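Local coordinates for protein 2-hydroxyisobutyryl-CoA synthetase (Aquincola tertiaricarbonis, PDB 6HDY) that belongs to the ANL superfamily of AMP-binding enzymes, with a large N-terminal part and a smaller C-terminal domain, at residues W15-E20 against Q55-Y60. Residues are numbered along the deposited sequence; the frame is centred on the assembly and turned at random.
Sequences WNFPVE and QQVCQY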
ATOM      1  N   TRP A  15      26.380  -2.038 -18.186  1.00 55.87           N
ATOM      2  CA  TRP A  15      27.030  -0.877 -17.593  1.00 55.17           C
ATOM      3  C   TRP A  15      26.871   0.327 -18.500  1.00 58.19           C
ATOM      4  O   TRP A  15      27.597   0.470 -19.474  1.00 61.11           O
ATOM      5  CB  TRP A  15      28.504  -1.176 -17.285  1.00 55.71           C
ATOM      6  CG  TRP A  15      29.200  -0.141 -16.446  1.00 55.79           C
ATOM      7  CD1 TRP A  15      30.281   0.611 -16.805  1.00 60.58           C
ATOM      8  CD2 TRP A  15      28.893   0.218 -15.091  1.00 52.53           C
ATOM      9  NE1 TRP A  15      30.655   1.432 -15.765  1.00 58.50           N
ATOM     10  CE2 TRP A  15      29.825   1.206 -14.697  1.00 56.54           C
ATOM     11  CE3 TRP A  15      27.917  -0.199 -14.165  1.00 50.83           C
ATOM     12  CZ2 TRP A  15      29.814   1.778 -13.420  1.00 53.60           C
ATOM     13  CZ3 TRP A  15      27.891   0.388 -12.912  1.00 49.74           C
ATOM     14  CH2 TRP A  15      28.835   1.358 -12.544  1.00 50.72           C
ATOM     15  N   ASN A  16      25.887   1.178 -18.198  1.00 53.19           N
ATOM     16  CA  ASN A  16      25.595   2.364 -18.994  1.00 54.89           C
ATOM     17  C   ASN A  16      24.895   3.422 -18.153  1.00 55.03           C
ATOM     18  O   ASN A  16      24.117   3.083 -17.251  1.00 49.91           O
ATOM     19  CB  ASN A  16      24.688   1.973 -20.189  1.00 61.57           C
ATOM     20  CG  ASN A  16      24.631   2.951 -21.341  1.00109.68           C
ATOM     21  OD1 ASN A  16      25.628   3.581 -21.725  1.00113.26           O
ATOM     22  ND2 ASN A  16      23.468   3.028 -21.984  1.00106.24           N
ATOM     23  N   PHE A  17      25.163   4.708 -18.466  1.00 52.78           N
ATOM     24  CA  PHE A  17      24.465   5.831 -17.851  1.00 50.11           C
ATOM     25  C   PHE A  17      23.896   6.739 -18.940  1.00 57.06           C
ATOM     26  O   PHE A  17      24.675   7.261 -19.743  1.00 59.20           O
ATOM     27  CB  PHE A  17      25.293   6.646 -16.851  1.00 49.85           C
ATOM     28  CG  PHE A  17      24.447   7.645 -16.072  1.00 48.96           C
ATOM     29  CD1 PHE A  17      24.229   8.933 -16.560  1.00 52.66           C
ATOM     30  CD2 PHE A  17      23.853   7.288 -14.864  1.00 47.00           C
ATOM     31  CE1 PHE A  17      23.450   9.849 -15.847  1.00 52.09           C
ATOM     32  CE2 PHE A  17      23.093   8.211 -14.142  1.00 48.22           C
ATOM     33  CZ  PHE A  17      22.884   9.482 -14.647  1.00 48.12           C
ATOM     34  N   PRO A  18      22.557   6.995 -18.946  1.00 51.91           N
ATOM     35  CA  PRO A  18      21.511   6.437 -18.058  1.00 48.52           C
ATOM     36  C   PRO A  18      21.358   4.929 -18.270  1.00 53.57           C
ATOM     37  O   PRO A  18      21.499   4.455 -19.389  1.00 56.22           O
ATOM     38  CB  PRO A  18      20.232   7.182 -18.505  1.00 50.51           C
ATOM     39  CG  PRO A  18      20.716   8.391 -19.249  1.00 57.87           C
ATOM     40  CD  PRO A  18      21.966   7.902 -19.944  1.00 55.31           C
ATOM     41  N   VAL A  19      21.102   4.177 -17.199  1.00 49.35           N
ATOM     42  CA  VAL A  19      20.952   2.720 -17.262  1.00 49.02           C
ATOM     43  C   VAL A  19      19.622   2.321 -17.985  1.00 53.62           C
ATOM     44  O   VAL A  19      18.677   3.103 -18.016  1.00 53.23           O
ATOM     45  CB  VAL A  19      21.133   2.100 -15.848  1.00 49.41           C
ATOM     46  CG1 VAL A  19      19.840   2.179 -15.033  1.00 46.83           C
ATOM     47  CG2 VAL A  19      21.672   0.676 -15.918  1.00 48.88           C
ATOM     48  N   GLU A  20      19.590   1.126 -18.589  1.00 51.46           N
ATOM     49  CA  GLU A  20      18.473   0.624 -19.382  1.00 52.33           C
ATOM     50  C   GLU A  20      18.480  -0.903 -19.420  1.00 55.07           C
ATOM     51  O   GLU A  20      18.809  -1.511 -20.447  1.00 56.55           O
ATOM     52  CB  GLU A  20      18.577   1.187 -20.819  1.00 56.91           C
ATOM     53  CG  GLU A  20      17.406   2.090 -21.170  1.00 68.23           C
ATOM     54  CD  GLU A  20      16.682   1.759 -22.461  1.00 88.61           C
ATOM     55  OE1 GLU A  20      15.436   1.637 -22.425  1.00 85.01           O
ATOM     56  OE2 GLU A  20      17.357   1.610 -23.506  1.00 75.77           O
ATOM     57  N   GLN A  55      32.058  10.503 -12.698  1.00 48.41           N
ATOM     58  CA  GLN A  55      32.325  11.631 -13.586  1.00 50.26           C
ATOM     59  C   GLN A  55      31.091  11.932 -14.452  1.00 53.90           C
ATOM     60  O   GLN A  55      30.687  13.093 -14.563  1.00 52.62           O
ATOM     61  CB  GLN A  55      33.558  11.348 -14.461  1.00 53.91           C
ATOM     62  CG  GLN A  55      34.854  11.280 -13.648  1.00 68.88           C
ATOM     63  CD  GLN A  55      35.984  10.622 -14.405  1.00 80.72           C
ATOM     64  OE1 GLN A  55      35.824   9.573 -15.036  1.00 71.47           O
ATOM     65  NE2 GLN A  55      37.164  11.213 -14.337  1.00 73.06           N
ATOM     66  N   GLN A  56      30.470  10.867 -15.016  1.00 51.20           N
ATOM     67  CA  GLN A  56      29.254  10.944 -15.828  1.00 51.28           C
ATOM     68  C   GLN A  56      28.112  11.559 -14.999  1.00 53.22           C
ATOM     69  O   GLN A  56      27.488  12.502 -15.457  1.00 53.71           O
ATOM     70  CB  GLN A  56      28.831   9.545 -16.329  1.00 51.96           C
ATOM     71  CG  GLN A  56      29.724   8.895 -17.361  1.00 55.44           C
ATOM     72  CD  GLN A  56      29.160   7.570 -17.847  1.00 75.36           C
ATOM     73  OE1 GLN A  56      29.556   6.495 -17.365  1.00 73.67           O
ATOM     74  NE2 GLN A  56      28.259   7.614 -18.848  1.00 57.14           N
ATOM     75  N   VAL A  57      27.875  11.041 -13.767  1.00 48.73           N
ATOM     76  CA  VAL A  57      26.818  11.481 -12.836  1.00 45.94           C
ATOM     77  C   VAL A  57      26.976  12.972 -12.470  1.00 49.01           C
ATOM     78  O   VAL A  57      26.007  13.735 -12.550  1.00 48.09           O
ATOM     79  CB  VAL A  57      26.730  10.541 -11.593  1.00 46.79           C
ATOM     80  CG1 VAL A  57      25.781  11.094 -10.520  1.00 45.16           C
ATOM     81  CG2 VAL A  57      26.295   9.133 -12.010  1.00 45.62           C
ATOM     82  N   CYS A  58      28.197  13.375 -12.093  1.00 45.94           N
ATOM     83  CA  CYS A  58      28.520  14.749 -11.723  1.00 47.55           C
ATOM     84  C   CYS A  58      28.337  15.718 -12.883  1.00 53.11           C
ATOM     85  O   CYS A  58      27.918  16.853 -12.662  1.00 54.89           O
ATOM     86  CB  CYS A  58      29.920  14.833 -11.122  1.00 48.96           C
ATOM     87  SG  CYS A  58      30.013  14.247  -9.414  1.00 50.72           S
ATOM     88  N   GLN A  59      28.622  15.266 -14.118  1.00 49.77           N
ATOM     89  CA  GLN A  59      28.433  16.066 -15.328  1.00 52.17           C
ATOM     90  C   GLN A  59      26.930  16.176 -15.569  1.00 53.94           C
ATOM     91  O   GLN A  59      26.424  17.256 -15.881  1.00 52.82           O
ATOM     92  CB  GLN A  59      29.113  15.401 -16.533  1.00 55.35           C
ATOM     93  CG  GLN A  59      30.623  15.624 -16.595  1.00 82.41           C
ATOM     94  CD  GLN A  59      31.376  14.549 -17.359  1.00104.73           C
ATOM     95  OE1 GLN A  59      30.849  13.893 -18.270  1.00102.69           O
ATOM     96  NE2 GLN A  59      32.651  14.372 -17.027  1.00 91.65           N
ATOM     97  N   TYR A  60      26.207  15.061 -15.361  1.00 49.09           N
ATOM     98  CA  TYR A  60      24.757  15.026 -15.523  1.00 47.59           C
ATOM     99  C   TYR A  60      24.084  15.993 -14.537  1.00 51.41           C
ATOM    100  O   TYR A  60      23.231  16.754 -14.952  1.00 53.47           O
ATOM    101  CB  TYR A  60      24.214  13.582 -15.429  1.00 46.69           C
ATOM    102  CG  TYR A  60      22.694  13.517 -15.406  1.00 48.95           C
ATOM    103  CD1 TYR A  60      21.954  13.558 -16.589  1.00 51.49           C
ATOM    104  CD2 TYR A  60      21.996  13.441 -14.201  1.00 46.86           C
ATOM    105  CE1 TYR A  60      20.563  13.496 -16.570  1.00 49.53           C
ATOM    106  CE2 TYR A  60      20.605  13.413 -14.174  1.00 47.29           C
ATOM    107  CZ  TYR A  60      19.893  13.440 -15.360  1.00 54.26           C
ATOM    108  OH  TYR A  60      18.521  13.446 -15.317  1.00 55.74           O
TER
HETATM  109  O   HOH W   1      27.545   4.867 -20.267  1.00 49.79           O
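Phe17 and Tyr60 both carry CG trans to the backbone N (chi1 -170° and 172°), and these torsions bring the two rings together at the surface of the helix. They form a T-shaped pair: the edge of Phe17 is turned to the face of Tyr60, with centroids 5.5 Å apart and planes at 72°. The touching end is CE1 of Phe17, 3.8 Å from CG of Tyr60, while Phe17 CZ lies over the tyrosine ring near its rim. One turn back along the helix, Val57 sets CG2 over a face of the Phe17 ring, a CH-pi contact 4.3 Å from the centroid. Gln56, extended beyond CG, brings its amide end to the root of the phenylalanine, NE2 lying 3.7 Å from Phe17 CB. Between the two segments a water provides a polar link: it accepts from Phe17 N and from Gln56 NE2 (3.2 Å) and donates to Asn16 OD1, so it ties the loop backbone to the helix. Arg53 NE hydrogen-bonds Gln56 OE1, and Arg53 makes a cation-pi contact with Trp15, while Tyr60 OH hydrogen-bonds Thr333 O. The N-terminal loop before helix 36-40 is thus packed against helix 43-64, with the loop around Thr333 and Ile338, between strands 322-329 and 340-347, adjoining both.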